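Local coordinates for protein ssDNA binding RNA Polymerase cofactor (Pseudomonas phage LUZ7, PDB 6QLC) that binds single-stranded DNA and serves as an RNA polymerase cofactor, regulating transcription in an N4-related bacterial virus, at residues Ala50-Ala53 with Leu54-Gln57; Tyr76-Arg79 with Cys80-Leu83. All blocks are in the same frame, centred on the assembly; numbering follows the deposited sequence.

Interaction 1: residues Ala50-Ala53 with Leu54-Gln57; sequences ADDA and LHMQ
An N-cap opens helix 53-61, and Asp52 supplies it: its carboxylate reaches forward to the first turn and meets the amides of Leu54 and His55. Asp52 OD1 lies 2.8 Å from Leu54 N, but the N-H points well off that line (126°), and 3.3 Å from His55 N, where the approach is straighter; both bonds are weak. The CG of Asp52 stands anti to its own backbone N (chi1 -169°), which swings the carboxylate along the chain to these amides. The same side chain lies flat on the imidazole of His55. Carboxylate and ring planes are only 10° apart, with OD2 of Asp52 over the rim of one face, 3.4 Å from NE2 of His55 but badly angled for a hydrogen bond. Nearer the backbone, CB of Asp52 makes a CH-pi contact 3.7 Å from the centroid of the His55 ring. ND1 of His55 is hydrogen-bonded to the backbone N of Arg49, and the His55 side chain packs against Leu46 and Leu48 of strand 40-48. Main-chain bonds then start the helix, Met56 N to Asp52 O and Gln57 N to Ala53 O, each 3.0 Å. Met56, bent at chi2 and chi3, folds back along the incoming loop until its SD is 3.4 Å from Ala50 CA. One carboxylate oxygen thus serves two amides, weakly, at the start of the helix, where the helix dipole would probably favour its negative charge, while the stacked imidazole probably limits how far the carboxylate can rotate.

Interaction 2: residues Tyr76-Arg79 with Cys80-Leu83; sequences YAER and CKKL
One face of the Tyr76 ring carries the sulfur of Cys80, one turn further along helix 73-86, in a sulfur-aromatic contact; at the ring's phenol end, OH is hydrogen-bonded to Leu91 N of the second subunit, whose Lys90 also packs on this tyrosine. Cys80 SG sits 3.8 Å from the centroid of the Tyr76 ring, displaced toward the rim, and its closest ring atom is Tyr76 CZ at 3.6 Å. The spacing of four residues puts both on one side of the helix, and with CG anti to the backbone N (chi1 165°) the tyrosine leans along the helix toward Cys80, bringing its face under SG. The backbone bond that joins the same two residues, Cys80 N to Tyr76 O, is short and almost straight (2.8 Å, 176°). Lys81 N to Ala77 O, Lys82 N to Glu78 O and Leu83 N to Arg79 O continue the alpha-helical i to i+4 pattern. Arg79 runs extended from CG to NE toward the end of helix 53-61, where its NH1 bonds Phe61 O, and Leu83 packs on Leu58 and Phe61 of that helix as well as on Phe33 of the second subunit. On an exposed flank, Glu78 and Lys81 point the same way side by side. Bends at chi2 of the glutamate and chi3 of the lysine bring their charged ends together in a salt bridge, 3.2 Å from Lys81 NZ to Glu78 OE2, the nitrogen meeting the syn side of that oxygen 33° out of the carboxylate plane.

From the N terminus, the hairpin of strands 27-34 and 40-48 leads into interaction 1, a local cap where the chain leaves the second strand and enters helix 53-61. A loop then crosses to helix 73-86, whose middle turns hold interaction 2. Each contact lies within one continuous stretch, so neither closes a long loop; they follow in series without nesting or crossing, with centres about 18 Å apart and nearest atoms about 7 Å apart. Interaction 1 joins its helix to strand 40-48, and interaction 2 packs the later helix against helix 53-61. Both have residues touching the second subunit; in interaction 1 these are Leu54, on its Val41, and Gln57, on its Arg36.

Interaction 1: residues Ala50-Ala53 with Leu54-Gln57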
ATOM      1  N   ALA A  50      -7.480  15.939   1.340  1.00 67.10           N
ATOM      2  CA  ALA A  50      -7.142  17.074   2.196  1.00 77.31           C
ATOM      3  C   ALA A  50      -7.943  17.086   3.490  1.00 68.15           C
ATOM      4  O   ALA A  50      -7.514  17.712   4.468  1.00 66.84           O
ATOM      5  CB  ALA A  50      -7.353  18.392   1.446  1.00 58.46           C
ATOM      6  N   ASP A  51      -9.086  16.400   3.523  1.00 69.13           N
ATOM      7  CA  ASP A  51      -9.928  16.329   4.712  1.00 82.37           C
ATOM      8  C   ASP A  51      -9.485  15.251   5.695  1.00 82.46           C
ATOM      9  O   ASP A  51     -10.133  15.087   6.734  1.00 86.62           O
ATOM     10  CB  ASP A  51     -11.387  16.081   4.309  1.00 77.79           C
ATOM     11  CG  ASP A  51     -11.529  14.984   3.261  1.00 84.80           C
ATOM     12  OD1 ASP A  51     -11.734  13.814   3.646  1.00 86.36           O
ATOM     13  OD2 ASP A  51     -11.440  15.290   2.049  1.00 93.65           O
ATOM     14  N   ASP A  52      -8.409  14.518   5.399  1.00 77.94           N
ATOM     15  CA  ASP A  52      -7.961  13.383   6.205  1.00 63.01           C
ATOM     16  C   ASP A  52      -6.641  13.738   6.877  1.00 65.36           C
ATOM     17  O   ASP A  52      -5.603  13.841   6.211  1.00 58.74           O
ATOM     18  CB  ASP A  52      -7.817  12.130   5.346  1.00 63.28           C
ATOM     19  CG  ASP A  52      -7.622  10.877   6.173  1.00 55.23           C
ATOM     20  OD1 ASP A  52      -6.844  10.906   7.151  1.00 56.72           O
ATOM     21  OD2 ASP A  52      -8.242   9.851   5.833  1.00 71.09           O
ATOM     22  N   ALA A  53      -6.684  13.887   8.204  1.00 49.44           N
ATOM     23  CA  ALA A  53      -5.505  14.281   8.967  1.00 48.77           C
ATOM     24  C   ALA A  53      -4.379  13.261   8.869  1.00 42.80           C
ATOM     25  O   ALA A  53      -3.207  13.624   9.009  1.00 47.79           O
ATOM     26  CB  ALA A  53      -5.878  14.487  10.431  1.00 51.35           C
ATOM     27  N   LEU A  54      -4.705  11.979   8.693  1.00 58.74           N
ATOM     28  CA  LEU A  54      -3.659  10.996   8.422  1.00 58.07           C
ATOM     29  C   LEU A  54      -2.971  11.303   7.098  1.00 50.34           C
ATOM     30  O   LEU A  54      -1.737  11.388   7.028  1.00 52.32           O
ATOM     31  CB  LEU A  54      -4.245   9.586   8.396  1.00 50.55           C
ATOM     32  CG  LEU A  54      -4.504   8.917   9.743  1.00 62.67           C
ATOM     33  CD1 LEU A  54      -4.410   7.418   9.564  1.00 71.86           C
ATOM     34  CD2 LEU A  54      -3.517   9.392  10.785  1.00 60.19           C
ATOM     35  N   HIS A  55      -3.764  11.483   6.040  1.00 46.78           N
ATOM     36  CA  HIS A  55      -3.205  11.739   4.717  1.00 51.46           C
ATOM     37  C   HIS A  55      -2.322  12.973   4.726  1.00 62.17           C
ATOM     38  O   HIS A  55      -1.211  12.954   4.175  1.00 48.37           O
ATOM     39  CB  HIS A  55      -4.329  11.887   3.700  1.00 48.35           C
ATOM     40  CG  HIS A  55      -5.143  10.646   3.526  1.00 44.03           C
ATOM     41  ND1 HIS A  55      -6.186  10.556   2.629  1.00 55.09           N
ATOM     42  CD2 HIS A  55      -5.066   9.438   4.131  1.00 51.49           C
ATOM     43  CE1 HIS A  55      -6.713   9.348   2.683  1.00 50.87           C
ATOM     44  NE2 HIS A  55      -6.051   8.648   3.586  1.00 55.12           N
ATOM     45  N   MET A  56      -2.774  14.040   5.391  1.00 47.79           N
ATOM     46  CA  MET A  56      -2.014  15.281   5.388  1.00 40.37           C
ATOM     47  C   MET A  56      -0.765  15.165   6.240  1.00 48.71           C
ATOM     48  O   MET A  56       0.269  15.763   5.924  1.00 52.79           O
ATOM     49  CB  MET A  56      -2.890  16.437   5.884  1.00 62.13           C
ATOM     50  CG  MET A  56      -4.217  16.561   5.153  1.00 56.64           C
ATOM     51  SD  MET A  56      -3.988  16.502   3.371  1.00 83.19           S
ATOM     52  CE  MET A  56      -3.059  17.998   3.134  1.00 50.93           C
ATOM     53  N   GLN A  57      -0.845  14.431   7.348  1.00 43.93           N
ATOM     54  CA  GLN A  57       0.373  14.100   8.082  1.00 46.97           C
ATOM     55  C   GLN A  57       1.362  13.336   7.196  1.00 50.42           C
ATOM     56  O   GLN A  57       2.582  13.519   7.303  1.00 48.74           O
ATOM     57  CB  GLN A  57       0.018  13.280   9.319  1.00 57.84           C
ATOM     58  CG  GLN A  57       1.200  12.939  10.200  1.00 54.23           C
ATOM     59  CD  GLN A  57       0.839  11.963  11.292  1.00 55.22           C
ATOM     60  OE1 GLN A  57      -0.259  11.390  11.294  1.00 62.28           O
ATOM     61  NE2 GLN A  57       1.760  11.760  12.231  1.00 48.19           N
TER

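Interaction 2: residues Tyr76-Arg79 with Cys80-Leu83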
ATOM      1  N   TYR A  76      13.819  13.133   1.226  1.00 36.86           N
ATOM      2  CA  TYR A  76      12.606  12.479   0.757  1.00 43.57           C
ATOM      3  C   TYR A  76      12.816  10.969   0.630  1.00 46.78           C
ATOM      4  O   TYR A  76      12.081  10.175   1.232  1.00 46.56           O
ATOM      5  CB  TYR A  76      12.182  13.120  -0.563  1.00 40.70           C
ATOM      6  CG  TYR A  76      11.155  12.342  -1.350  1.00 55.15           C
ATOM      7  CD1 TYR A  76       9.807  12.458  -1.070  1.00 44.16           C
ATOM      8  CD2 TYR A  76      11.538  11.503  -2.386  1.00 62.25           C
ATOM      9  CE1 TYR A  76       8.873  11.760  -1.781  1.00 50.71           C
ATOM     10  CE2 TYR A  76      10.605  10.793  -3.111  1.00 54.90           C
ATOM     11  CZ  TYR A  76       9.276  10.923  -2.802  1.00 55.99           C
ATOM     12  OH  TYR A  76       8.339  10.218  -3.523  1.00 55.06           O
ATOM     13  N   ALA A  77      13.853  10.551  -0.102  1.00 49.10           N
ATOM     14  CA  ALA A  77      14.064   9.116  -0.298  1.00 45.43           C
ATOM     15  C   ALA A  77      14.302   8.406   1.032  1.00 43.62           C
ATOM     16  O   ALA A  77      13.818   7.288   1.246  1.00 48.75           O
ATOM     17  CB  ALA A  77      15.227   8.879  -1.265  1.00 48.56           C
ATOM     18  N   GLU A  78      15.024   9.056   1.947  1.00 47.39           N
ATOM     19  CA  GLU A  78      15.225   8.490   3.274  1.00 48.40           C
ATOM     20  C   GLU A  78      13.890   8.275   3.983  1.00 56.03           C
ATOM     21  O   GLU A  78      13.640   7.204   4.549  1.00 54.59           O
ATOM     22  CB  GLU A  78      16.130   9.410   4.098  1.00 51.44           C
ATOM     23  CG  GLU A  78      17.589   9.357   3.702  1.00 70.68           C
ATOM     24  CD  GLU A  78      18.211   8.005   3.988  1.00 89.83           C
ATOM     25  OE1 GLU A  78      18.309   7.629   5.180  1.00 98.09           O
ATOM     26  OE2 GLU A  78      18.589   7.310   3.020  1.00 82.32           O
ATOM     27  N   ARG A  79      13.015   9.285   3.951  1.00 39.16           N
ATOM     28  CA  ARG A  79      11.740   9.179   4.658  1.00 48.28           C
ATOM     29  C   ARG A  79      10.837   8.136   4.017  1.00 44.95           C
ATOM     30  O   ARG A  79      10.151   7.388   4.725  1.00 45.29           O
ATOM     31  CB  ARG A  79      11.039  10.540   4.697  1.00 43.61           C
ATOM     32  CG  ARG A  79      11.714  11.561   5.615  1.00 52.08           C
ATOM     33  CD  ARG A  79      10.776  12.742   5.968  1.00 37.70           C
ATOM     34  NE  ARG A  79      11.334  13.564   7.045  1.00 60.36           N
ATOM     35  CZ  ARG A  79      10.862  14.756   7.407  1.00 49.97           C
ATOM     36  NH1 ARG A  79       9.817  15.297   6.773  1.00 46.95           N
ATOM     37  NH2 ARG A  79      11.457  15.415   8.393  1.00 68.71           N
ATOM     38  N   CYS A  80      10.794   8.089   2.685  1.00 43.72           N
ATOM     39  CA  CYS A  80      10.076   7.001   2.019  1.00 46.45           C
ATOM     40  C   CYS A  80      10.543   5.658   2.558  1.00 40.35           C
ATOM     41  O   CYS A  80       9.736   4.804   2.947  1.00 33.76           O
ATOM     42  CB  CYS A  80      10.291   7.071   0.511  1.00 39.06           C
ATOM     43  SG  CYS A  80       9.349   8.375  -0.321  1.00 43.82           S
ATOM     44  N   LYS A  81      11.856   5.481   2.656  1.00 42.56           N
ATOM     45  CA  LYS A  81      12.372   4.217   3.158  1.00 49.34           C
ATOM     46  C   LYS A  81      11.906   3.983   4.589  1.00 54.38           C
ATOM     47  O   LYS A  81      11.434   2.890   4.923  1.00 49.43           O
ATOM     48  CB  LYS A  81      13.897   4.206   3.050  1.00 50.56           C
ATOM     49  CG  LYS A  81      14.387   3.584   1.741  1.00 64.01           C
ATOM     50  CD  LYS A  81      15.806   4.024   1.401  1.00 77.30           C
ATOM     51  CE  LYS A  81      16.761   3.759   2.559  1.00 83.90           C
ATOM     52  NZ  LYS A  81      18.138   4.269   2.294  1.00 73.48           N
ATOM     53  N   LYS A  82      11.984   5.019   5.430  1.00 47.21           N
ATOM     54  CA  LYS A  82      11.571   4.887   6.822  1.00 41.37           C
ATOM     55  C   LYS A  82      10.107   4.473   6.940  1.00 34.55           C
ATOM     56  O   LYS A  82       9.771   3.622   7.766  1.00 50.00           O
ATOM     57  CB  LYS A  82      11.823   6.193   7.575  1.00 56.44           C
ATOM     58  CG  LYS A  82      11.686   6.058   9.098  1.00 60.69           C
ATOM     59  CD  LYS A  82      11.375   7.385   9.753  1.00 69.25           C
ATOM     60  CE  LYS A  82      10.084   7.323  10.570  1.00 89.11           C
ATOM     61  NZ  LYS A  82       9.699   8.656  11.152  1.00 86.03           N
ATOM     62  N   LEU A  83       9.221   5.055   6.120  1.00 38.86           N
ATOM     63  CA  LEU A  83       7.850   4.556   6.038  1.00 34.97           C
ATOM     64  C   LEU A  83       7.825   3.049   5.799  1.00 49.97           C
ATOM     65  O   LEU A  83       7.318   2.283   6.628  1.00 47.28           O
ATOM     66  CB  LEU A  83       7.088   5.275   4.926  1.00 38.39           C
ATOM     67  CG  LEU A  83       6.491   6.652   5.192  1.00 50.11           C
ATOM     68  CD1 LEU A  83       5.381   7.005   4.207  1.00 37.16           C
ATOM     69  CD2 LEU A  83       5.987   6.734   6.604  1.00 52.22           C
TER